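Local coordinates for protein phosphatidylglycerophosphatase B (Bacillus subtilis, PDB 6FMX) that dephosphorylates the membrane lipid phosphatidylglycerophosphate to phosphatidylglycerol and also hydrolyses undecaprenyl pyrophosphate, supplying the lipid carrier undecaprenyl phosphate, at residues F90-W95 against H158-S163; V113-I118 against E131-F136; V121-A126 against V189-D194. One frame throughout, in Å; residues are numbered along the deposited sequence.

Interaction 1 (F90-W95 against H158-S163); sequences FYRKTW and HLPFLS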
loop_
_atom_site.group_PDB
_atom_site.type_symbol
_atom_site.label_atom_id
_atom_site.label_comp_id
_atom_site.label_asym_id
_atom_site.label_seq_id
_atom_site.Cartn_x
_atom_site.Cartn_y
_atom_site.Cartn_z
ATOM N N PHE A 90 2.557 -8.387 -24.365
ATOM C CA PHE A 90 3.019 -8.122 -25.726
ATOM C C PHE A 90 4.538 -8.146 -25.811
ATOM O O PHE A 90 5.107 -8.663 -26.779
ATOM C CB PHE A 90 2.480 -6.785 -26.220
ATOM C CG PHE A 90 1.032 -6.822 -26.579
ATOM C CD1 PHE A 90 0.593 -7.578 -27.652
ATOM C CD2 PHE A 90 0.108 -6.102 -25.850
ATOM C CE1 PHE A 90 -0.749 -7.611 -27.989
ATOM C CE2 PHE A 90 -1.230 -6.134 -26.180
ATOM C CZ PHE A 90 -1.659 -6.888 -27.250
ATOM N N TYR A 91 5.213 -7.607 -24.798
ATOM C CA TYR A 91 6.663 -7.475 -24.874
ATOM C C TYR A 91 7.361 -8.821 -24.711
ATOM O O TYR A 91 8.295 -9.138 -25.459
ATOM C CB TYR A 91 7.144 -6.475 -23.821
ATOM C CG TYR A 91 8.605 -6.117 -23.939
ATOM C CD1 TYR A 91 9.080 -5.392 -25.026
ATOM C CD2 TYR A 91 9.509 -6.486 -22.954
ATOM C CE1 TYR A 91 10.422 -5.058 -25.133
ATOM C CE2 TYR A 91 10.848 -6.160 -23.050
ATOM C CZ TYR A 91 11.300 -5.446 -24.139
ATOM O OH TYR A 91 12.633 -5.117 -24.230
ATOM N N ARG A 92 6.927 -9.631 -23.738
ATOM C CA ARG A 92 7.637 -10.857 -23.400
ATOM C C ARG A 92 6.774 -12.109 -23.411
ATOM O O ARG A 92 7.284 -13.184 -23.079
ATOM C CB ARG A 92 8.300 -10.731 -22.021
ATOM C CG ARG A 92 9.460 -9.750 -21.973
ATOM C CD ARG A 92 10.794 -10.414 -22.324
ATOM N NE ARG A 92 11.720 -10.370 -21.194
ATOM C CZ ARG A 92 12.894 -10.991 -21.154
ATOM N NH1 ARG A 92 13.307 -11.714 -22.188
ATOM N NH2 ARG A 92 13.658 -10.888 -20.072
ATOM N N LYS A 93 5.497 -12.011 -23.778
ATOM C CA LYS A 93 4.582 -13.150 -23.808
ATOM C C LYS A 93 4.370 -13.761 -22.425
ATOM O O LYS A 93 4.031 -14.944 -22.312
ATOM C CB LYS A 93 5.059 -14.227 -24.795
ATOM N N THR A 94 4.556 -12.978 -21.365
ATOM C CA THR A 94 4.341 -13.473 -20.015
ATOM C C THR A 94 2.900 -13.247 -19.578
ATOM O O THR A 94 2.237 -12.296 -19.999
ATOM C CB THR A 94 5.282 -12.799 -19.018
ATOM O OG1 THR A 94 5.016 -13.301 -17.701
ATOM C CG2 THR A 94 5.072 -11.290 -19.028
ATOM N N TRP A 95 2.419 -14.140 -18.718
ATOM C CA TRP A 95 1.101 -13.997 -18.119
ATOM C C TRP A 95 1.183 -13.479 -16.689
ATOM O O TRP A 95 0.191 -13.537 -15.956
ATOM C CB TRP A 95 0.354 -15.333 -18.168
ATOM C CG TRP A 95 -0.061 -15.715 -19.558
ATOM C CD1 TRP A 95 0.760 -15.953 -20.625
ATOM C CD2 TRP A 95 -1.401 -15.884 -20.039
ATOM N NE1 TRP A 95 0.011 -16.271 -21.735
ATOM C CE2 TRP A 95 -1.317 -16.234 -21.400
ATOM C CE3 TRP A 95 -2.663 -15.785 -19.444
ATOM C CZ2 TRP A 95 -2.444 -16.475 -22.181
ATOM C CZ3 TRP A 95 -3.783 -16.027 -20.220
ATOM C CH2 TRP A 95 -3.665 -16.369 -21.574
ATOM N N HIS A 158 11.165 -8.668 -16.201
ATOM C CA HIS A 158 10.857 -8.819 -17.616
ATOM C C HIS A 158 11.480 -7.758 -18.512
ATOM O O HIS A 158 11.475 -7.929 -19.736
ATOM C CB HIS A 158 9.339 -8.808 -17.825
ATOM C CG HIS A 158 8.650 -10.032 -17.309
ATOM N ND1 HIS A 158 9.001 -11.306 -17.704
ATOM C CD2 HIS A 158 7.639 -10.179 -16.420
ATOM C CE1 HIS A 158 8.233 -12.184 -17.084
ATOM N NE2 HIS A 158 7.397 -11.525 -16.301
ATOM N N LEU A 159 12.004 -6.672 -17.954
ATOM C CA LEU A 159 12.558 -5.602 -18.780
ATOM C C LEU A 159 14.073 -5.588 -18.632
ATOM O O LEU A 159 14.599 -5.013 -17.665
ATOM C CB LEU A 159 11.965 -4.244 -18.401
ATOM C CG LEU A 159 10.639 -3.791 -19.025
ATOM C CD1 LEU A 159 9.630 -4.914 -19.199
ATOM C CD2 LEU A 159 10.034 -2.656 -18.210
ATOM N N PRO A 160 14.819 -6.202 -19.555
ATOM C CA PRO A 160 16.281 -6.247 -19.403
ATOM C C PRO A 160 16.935 -4.880 -19.343
ATOM O O PRO A 160 18.008 -4.760 -18.742
ATOM C CB PRO A 160 16.740 -7.043 -20.636
ATOM C CG PRO A 160 15.514 -7.797 -21.082
ATOM C CD PRO A 160 14.370 -6.880 -20.781
ATOM N N PHE A 161 16.318 -3.843 -19.916
ATOM C CA PHE A 161 16.897 -2.507 -19.823
ATOM C C PHE A 161 16.767 -1.907 -18.431
ATOM O O PHE A 161 17.359 -0.857 -18.175
ATOM C CB PHE A 161 16.273 -1.576 -20.876
ATOM C CG PHE A 161 14.883 -1.084 -20.546
ATOM C CD1 PHE A 161 14.680 -0.012 -19.688
ATOM C CD2 PHE A 161 13.777 -1.675 -21.133
ATOM C CE1 PHE A 161 13.410 0.437 -19.406
ATOM C CE2 PHE A 161 12.502 -1.227 -20.854
ATOM C CZ PHE A 161 12.317 -0.171 -19.991
ATOM N N LEU A 162 16.004 -2.532 -17.538
ATOM C CA LEU A 162 15.956 -2.137 -16.135
ATOM C C LEU A 162 16.992 -2.850 -15.281
ATOM O O LEU A 162 17.182 -2.467 -14.124
ATOM C CB LEU A 162 14.560 -2.388 -15.543
ATOM C CG LEU A 162 13.466 -1.461 -16.073
ATOM C CD1 LEU A 162 12.132 -1.767 -15.401
ATOM C CD2 LEU A 162 13.864 -0.005 -15.862
ATOM N N SER A 163 17.650 -3.880 -15.808
ATOM C CA SER A 163 18.806 -4.426 -15.116
ATOM C C SER A 163 19.835 -3.321 -14.927
ATOM O O SER A 163 19.950 -2.407 -15.751
ATOM C CB SER A 163 19.395 -5.593 -15.908
ATOM O OG SER A 163 20.133 -5.115 -17.018
#
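R92 and T94 meet H158 where two transmembrane helices of the PAP2 bundle run out on what is assigned as the cytoplasmic side: helix 74-92 breaks at K93, which has positive phi, and helix 139-158 ends at H158. The close-packed part centres on the buried H158 ring. Methyl CG2 of T94 sits over one face of it, 3.7 Å from the ring centroid and 16° off the normal, a CH-pi contact displaced toward the rim. T94 holds its hydroxyl anti to the backbone N, which turns the methyl onto the ring. The polar ends of both residues are engaged by D96, whose carboxylate bonds NE2 of H158 and whose backbone N bonds OG1 of T94; M88 of helix 74-92 packs against both side chains.

Toward the outside the packing thins. There Y91, R92 and P160 lie on the surface, with a bound monoolein beside Y91. The Y91 ring presents its edge to the carbonyl of H158 and reaches L159 by one approach, CD2 to CD1 at 4.1 Å. P160 CG lies over one face of the R92 guanidinium, 3.7 Å from NH2. What ties this outer side down is a single hydrogen bond, R92 NE to H158 O at 2.9 Å, bent to 140° at the hydrogen, with the donor tilted 26° from the carbonyl plane.

Interaction 2 (V113-I118 against E131-F136); sequences VLKEWI and ESSFSF. With WO4 (tungstate(VI)ion), chain G.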
loop_
_atom_site.group_PDB
_atom_site.type_symbol
_atom_site.label_atom_id
_atom_site.label_comp_id
_atom_site.label_asym_id
_atom_site.label_seq_id
_atom_site.Cartn_x
_atom_site.Cartn_y
_atom_site.Cartn_z
ATOM N N VAL A 113 -12.086 -7.249 4.689
ATOM C CA VAL A 113 -12.467 -8.149 5.772
ATOM C C VAL A 113 -11.938 -7.640 7.110
ATOM O O VAL A 113 -12.655 -7.636 8.118
ATOM C CB VAL A 113 -11.971 -9.576 5.481
ATOM C CG1 VAL A 113 -12.045 -10.428 6.747
ATOM C CG2 VAL A 113 -12.793 -10.200 4.359
ATOM N N LEU A 114 -10.679 -7.199 7.140
ATOM C CA LEU A 114 -10.118 -6.687 8.385
ATOM C C LEU A 114 -10.814 -5.407 8.831
ATOM O O LEU A 114 -11.039 -5.198 10.031
ATOM C CB LEU A 114 -8.620 -6.448 8.229
ATOM C CG LEU A 114 -7.822 -7.747 8.125
ATOM C CD1 LEU A 114 -6.452 -7.466 7.559
ATOM C CD2 LEU A 114 -7.732 -8.396 9.493
ATOM N N LYS A 115 -11.143 -4.527 7.886
ATOM C CA LYS A 115 -11.793 -3.272 8.247
ATOM C C LYS A 115 -13.131 -3.529 8.922
ATOM O O LYS A 115 -13.428 -2.951 9.971
ATOM C CB LYS A 115 -11.982 -2.401 7.010
ATOM C CG LYS A 115 -10.714 -1.708 6.575
ATOM C CD LYS A 115 -11.004 -0.323 6.115
ATOM C CE LYS A 115 -11.176 -0.263 4.631
ATOM N NZ LYS A 115 -10.897 1.111 4.156
ATOM N N GLU A 116 -13.945 -4.413 8.336
ATOM C CA GLU A 116 -15.282 -4.666 8.858
ATOM C C GLU A 116 -15.242 -5.483 10.138
ATOM O O GLU A 116 -16.187 -5.440 10.935
ATOM C CB GLU A 116 -16.123 -5.372 7.798
ATOM C CG GLU A 116 -16.614 -4.438 6.709
ATOM C CD GLU A 116 -16.875 -5.138 5.393
ATOM O OE1 GLU A 116 -17.023 -6.380 5.391
ATOM O OE2 GLU A 116 -16.931 -4.444 4.355
ATOM N N TRP A 117 -14.161 -6.230 10.349
ATOM C CA TRP A 117 -13.996 -6.962 11.597
ATOM C C TRP A 117 -13.579 -6.030 12.728
ATOM O O TRP A 117 -14.090 -6.132 13.852
ATOM C CB TRP A 117 -12.967 -8.076 11.392
ATOM C CG TRP A 117 -12.552 -8.784 12.629
ATOM C CD1 TRP A 117 -13.365 -9.371 13.552
ATOM C CD2 TRP A 117 -11.209 -8.995 13.082
ATOM N NE1 TRP A 117 -12.611 -9.935 14.555
ATOM C CE2 TRP A 117 -11.285 -9.715 14.289
ATOM C CE3 TRP A 117 -9.949 -8.645 12.583
ATOM C CZ2 TRP A 117 -10.152 -10.088 15.005
ATOM C CZ3 TRP A 117 -8.824 -9.021 13.298
ATOM C CH2 TRP A 117 -8.934 -9.729 14.494
ATOM N N ILE A 118 -12.686 -5.086 12.435
ATOM C CA ILE A 118 -12.068 -4.259 13.466
ATOM C C ILE A 118 -12.912 -3.021 13.769
ATOM O O ILE A 118 -13.013 -2.596 14.927
ATOM C CB ILE A 118 -10.641 -3.898 13.018
ATOM C CG1 ILE A 118 -9.776 -5.164 13.008
ATOM C CG2 ILE A 118 -10.044 -2.812 13.909
ATOM C CD1 ILE A 118 -8.322 -4.906 12.796
ATOM N N GLU A 131 -14.566 9.494 2.437
ATOM C CA GLU A 131 -14.379 8.083 2.745
ATOM C C GLU A 131 -15.719 7.506 3.176
ATOM O O GLU A 131 -16.567 8.219 3.717
ATOM C CB GLU A 131 -13.321 7.875 3.841
ATOM C CG GLU A 131 -13.521 8.741 5.087
ATOM C CD GLU A 131 -14.598 8.195 6.003
ATOM O OE1 GLU A 131 -15.174 8.968 6.803
ATOM O OE2 GLU A 131 -14.867 6.973 5.917
ATOM N N SER A 132 -15.907 6.212 2.937
ATOM C CA SER A 132 -17.162 5.546 3.275
ATOM C C SER A 132 -16.907 4.180 3.897
ATOM O O SER A 132 -17.587 3.201 3.577
ATOM C CB SER A 132 -18.057 5.410 2.046
ATOM O OG SER A 132 -17.557 4.408 1.178
ATOM N N SER A 133 -15.941 4.094 4.810
ATOM C CA SER A 133 -15.593 2.819 5.423
ATOM C C SER A 133 -14.838 3.067 6.721
ATOM O O SER A 133 -14.496 4.202 7.062
ATOM C CB SER A 133 -14.758 1.957 4.475
ATOM O OG SER A 133 -13.446 2.474 4.370
ATOM N N PHE A 134 -14.571 1.975 7.435
ATOM C CA PHE A 134 -13.814 2.055 8.673
ATOM C C PHE A 134 -12.348 2.362 8.376
ATOM O O PHE A 134 -11.896 2.338 7.228
ATOM C CB PHE A 134 -13.973 0.764 9.478
ATOM C CG PHE A 134 -15.334 0.621 10.099
ATOM C CD1 PHE A 134 -15.776 1.545 11.021
ATOM C CD2 PHE A 134 -16.180 -0.411 9.734
ATOM C CE1 PHE A 134 -17.041 1.439 11.586
ATOM C CE2 PHE A 134 -17.440 -0.528 10.295
ATOM C CZ PHE A 134 -17.873 0.400 11.219
ATOM N N SER A 135 -11.602 2.663 9.441
ATOM C CA SER A 135 -10.307 3.322 9.303
ATOM C C SER A 135 -9.129 2.355 9.213
ATOM O O SER A 135 -8.132 2.668 8.555
ATOM C CB SER A 135 -10.087 4.274 10.481
ATOM O OG SER A 135 -9.188 5.300 10.134
ATOM N N PHE A 136 -9.202 1.189 9.860
ATOM C CA PHE A 136 -8.033 0.328 10.042
ATOM C C PHE A 136 -8.239 -1.035 9.379
ATOM O O PHE A 136 -9.231 -1.713 9.676
ATOM C CB PHE A 136 -7.740 0.125 11.553
ATOM C CG PHE A 136 -6.476 -0.667 11.838
ATOM C CD1 PHE A 136 -6.510 -2.051 11.908
ATOM C CD2 PHE A 136 -5.263 -0.024 12.049
ATOM C CE1 PHE A 136 -5.353 -2.783 12.164
ATOM C CE2 PHE A 136 -4.099 -0.753 12.320
ATOM C CZ PHE A 136 -4.149 -2.129 12.376
HETATM W W WO4 G . -8.787 4.172 2.730
HETATM O O1 WO4 G . -9.729 5.888 3.297
HETATM O O2 WO4 G . -9.109 2.681 4.069
HETATM O O3 WO4 G . -9.610 3.519 0.985
HETATM O O4 WO4 G . -6.819 4.557 2.651
HETATM O O HOH W 1 -11.343 -0.873 10.878
#
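K115 crosses from helix 96-118 to the loop before helix 139-158, and its ammonium group supplies the polar side-chain contacts. NZ donates to S133 OG at 2.9 Å and, weakly, to F134 O at 3.5 Å. It also donates to tungstate oxygen O2, at a modelled distance of 2.4 Å, very short for such a bond. The chain bends at chi2 and chi3, carrying CD past the F134 carbonyl, with CD to F134 O at 3.0 Å, before NZ reaches the anion.

Backbone links lie nearer the helix. K115 CA directs its hydrogen at F136 O across 3.3 Å, with 156° at the hydrogen, a CA-H...O contact. One water bridges the same two residues, donating to K115 O and, at 2.6 Å, to F136 O. K115 opens the first phosphatase sequence motif of the PAP2 family, and the loop carries the chain on to the second at P137-H140. With R122 and R184, which also bond the tungstate, the lysine surrounds the anion with cationic groups; the tungstate probably occupies the site of the substrate phosphate.

Apolar contacts flank this polar line. Methyl CD1 of I118 meets the edge of the F136 ring, 3.5 Å from F136 CD1, the two side chains crossing at a slant. The F136 ring also meets F30 of helix 21-36. The F134 ring leans obliquely toward the helix backbone, its CD2 4.4 Å from CA of E116.

Within the loop, S133 N donates to E131 OE2, which is met nearly along its C-O axis.

Interaction 3 (V121-A126 against V189-D194); sequences VRPDFA and VHFVTD. With WO4 (tungstate(VI)ion), chain G.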
loop_
_atom_site.group_PDB
_atom_site.type_symbol
_atom_site.label_atom_id
_atom_site.label_comp_id
_atom_site.label_asym_id
_atom_site.label_seq_id
_atom_site.Cartn_x
_atom_site.Cartn_y
_atom_site.Cartn_z
ATOM N N VAL A 121 -13.153 3.707 14.099
ATOM C CA VAL A 121 -13.741 4.975 13.686
ATOM C C VAL A 121 -12.663 5.854 13.064
ATOM O O VAL A 121 -11.518 5.893 13.534
ATOM C CB VAL A 121 -14.411 5.652 14.899
ATOM C CG1 VAL A 121 -14.919 7.019 14.547
ATOM C CG2 VAL A 121 -15.562 4.809 15.430
ATOM N N ARG A 122 -13.026 6.564 11.991
ATOM C CA ARG A 122 -12.101 7.449 11.294
ATOM C C ARG A 122 -11.729 8.651 12.167
ATOM O O ARG A 122 -12.427 8.967 13.131
ATOM C CB ARG A 122 -12.733 7.936 9.992
ATOM C CG ARG A 122 -13.024 6.847 8.993
ATOM C CD ARG A 122 -11.959 6.822 7.915
ATOM N NE ARG A 122 -12.174 5.747 6.959
ATOM C CZ ARG A 122 -11.478 5.607 5.839
ATOM N NH1 ARG A 122 -10.523 6.477 5.549
ATOM N NH2 ARG A 122 -11.734 4.601 5.012
ATOM N N PRO A 123 -10.627 9.340 11.843
ATOM C CA PRO A 123 -10.250 10.521 12.647
ATOM C C PRO A 123 -11.341 11.581 12.739
ATOM O O PRO A 123 -11.698 12.009 13.848
ATOM C CB PRO A 123 -9.002 11.042 11.917
ATOM C CG PRO A 123 -8.395 9.803 11.308
ATOM C CD PRO A 123 -9.575 8.974 10.866
ATOM N N ASP A 124 -11.856 12.034 11.592
ATOM C CA ASP A 124 -12.966 12.992 11.494
ATOM C C ASP A 124 -12.714 14.294 12.255
ATOM O O ASP A 124 -13.649 14.926 12.751
ATOM C CB ASP A 124 -14.291 12.362 11.928
ATOM C CG ASP A 124 -15.033 11.751 10.756
ATOM O OD1 ASP A 124 -15.131 12.434 9.704
ATOM O OD2 ASP A 124 -15.490 10.594 10.859
ATOM N N PHE A 125 -11.457 14.723 12.329
ATOM C CA PHE A 125 -11.136 16.071 12.777
ATOM C C PHE A 125 -11.169 17.062 11.630
ATOM O O PHE A 125 -11.710 18.160 11.777
ATOM C CB PHE A 125 -9.756 16.105 13.436
ATOM C CG PHE A 125 -9.598 15.106 14.537
ATOM C CD1 PHE A 125 -10.323 15.238 15.713
ATOM C CD2 PHE A 125 -8.731 14.031 14.402
ATOM C CE1 PHE A 125 -10.193 14.314 16.731
ATOM C CE2 PHE A 125 -8.592 13.105 15.424
ATOM C CZ PHE A 125 -9.324 13.248 16.587
ATOM N N ALA A 126 -10.616 16.682 10.490
ATOM C CA ALA A 126 -10.403 17.623 9.405
ATOM C C ALA A 126 -10.149 16.911 8.085
ATOM O O ALA A 126 -9.126 17.167 7.437
ATOM C CB ALA A 126 -9.223 18.535 9.740
ATOM N N VAL A 189 -7.787 11.464 6.813
ATOM C CA VAL A 189 -8.731 10.358 6.683
ATOM C C VAL A 189 -8.193 9.047 7.240
ATOM O O VAL A 189 -8.964 8.088 7.375
ATOM C CB VAL A 189 -9.190 10.172 5.221
ATOM C CG1 VAL A 189 -10.109 11.318 4.825
ATOM C CG2 VAL A 189 -8.004 10.099 4.289
ATOM N N HIS A 190 -6.915 8.980 7.585
ATOM C CA HIS A 190 -6.390 7.823 8.281
ATOM C C HIS A 190 -5.503 8.303 9.413
ATOM O O HIS A 190 -4.894 9.380 9.340
ATOM C CB HIS A 190 -5.594 6.897 7.353
ATOM C CG HIS A 190 -6.447 6.093 6.416
ATOM N ND1 HIS A 190 -7.318 5.120 6.852
ATOM C CD2 HIS A 190 -6.530 6.091 5.067
ATOM C CE1 HIS A 190 -7.927 4.575 5.815
ATOM N NE2 HIS A 190 -7.451 5.131 4.717
ATOM N N PHE A 191 -5.435 7.485 10.455
ATOM C CA PHE A 191 -4.411 7.631 11.469
ATOM C C PHE A 191 -3.113 7.004 10.976
ATOM O O PHE A 191 -3.109 6.123 10.112
ATOM C CB PHE A 191 -4.822 6.941 12.770
ATOM C CG PHE A 191 -6.038 7.532 13.428
ATOM C CD1 PHE A 191 -5.967 8.757 14.073
ATOM C CD2 PHE A 191 -7.240 6.843 13.439
ATOM C CE1 PHE A 191 -7.083 9.289 14.705
ATOM C CE2 PHE A 191 -8.358 7.374 14.073
ATOM C CZ PHE A 191 -8.274 8.593 14.705
ATOM N N VAL A 192 -2.002 7.444 11.568
ATOM C CA VAL A 192 -0.706 6.863 11.233
ATOM C C VAL A 192 -0.739 5.347 11.403
ATOM O O VAL A 192 -0.225 4.602 10.562
ATOM C CB VAL A 192 0.402 7.513 12.084
ATOM C CG1 VAL A 192 1.619 6.587 12.211
ATOM C CG2 VAL A 192 0.808 8.830 11.472
ATOM N N THR A 193 -1.360 4.862 12.481
ATOM C CA THR A 193 -1.364 3.416 12.694
ATOM C C THR A 193 -2.190 2.684 11.644
ATOM O O THR A 193 -1.871 1.533 11.312
ATOM C CB THR A 193 -1.873 3.079 14.097
ATOM O OG1 THR A 193 -3.104 3.770 14.339
ATOM C CG2 THR A 193 -0.839 3.477 15.139
ATOM N N ASP A 194 -3.260 3.304 11.127
ATOM C CA ASP A 194 -3.951 2.718 9.980
ATOM C C ASP A 194 -2.996 2.544 8.809
ATOM O O ASP A 194 -3.060 1.543 8.083
ATOM C CB ASP A 194 -5.127 3.583 9.515
ATOM C CG ASP A 194 -6.128 3.874 10.599
ATOM O OD1 ASP A 194 -6.322 3.026 11.499
ATOM O OD2 ASP A 194 -6.755 4.956 10.506
HETATM W W WO4 G . -8.787 4.172 2.730
HETATM O O1 WO4 G . -9.729 5.888 3.297
HETATM O O2 WO4 G . -9.109 2.681 4.069
HETATM O O3 WO4 G . -9.610 3.519 0.985
HETATM O O4 WO4 G . -6.819 4.557 2.651
#
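P123 and F191 meet ring to ring from opposite directions: CG of the proline stands over the centre of the aromatic face, 3.5 Å from the centroid and only 6° off the normal, a CH-pi contact. Around the same ring, V121 O lies in the plane at the edge, 3.5 Å from F191 CE2. F125 crosses F191 at about a right angle, touching it through CE2 to CE1 at 4.2 Å.

The second pairing, R122 with H190, is oblique, the guanidinium and imidazole planes being 32° apart. R122 NH1 lies above one histidine face, offset toward the rim and 3.2 Å from H190 CE1. The bend at chi2 of R122 brings its end to this position. From there NH1 donates to V189 O at 2.9 Å, from above the carbonyl plane, and to tungstate O1 at a very short 2.5 Å; NH2 adds a weak bond to the same oxygen. NE is held by E131 and S133, which should restrict rotation of the guanidinium.

H190, assigned as the nucleophile of motif III, directs NE2 at the tungsten, modelled 2.6 Å away, with the metal in the plane of its ring. NE2 lies nearly opposite tungstate O3 across the tungsten (about 171°), consistent with in-line attack, although its 2.2 Å approach to O4 is doubtfully short. D194, thought to ready this histidine, accepts from F191 N through OD2.

The contact joins the loop between helices 96-118 and 139-158 to the start of helix 192-215, where F191 is the N-cap residue. Helix 40-54 borders it through F125 and F191, and helix 166-186 through V189 and H190, both against R184.

Interactions 2 and 3 are neighbours at the end of the helix bundle assigned as extracellular, their centres about 12 Å apart, and both touch the tungstate. They also touch directly: S135 OG lies 2.5 Å from D194 OD2, a probable hydrogen bond. Their segments alternate along the chain, and the shared anion and direct contacts bring the first and third phosphatase motifs together. Interaction 1 is at the end assigned as cytoplasmic, its centre about 37 Å from that of interaction 2 and about 40 Å from that of interaction 3. Helix 96-118 follows segment 90-95 and leads to interaction 2, while helix 139-158 returns to segment 158-163, placing catalysis and this cytoplasmic contact at opposite ends.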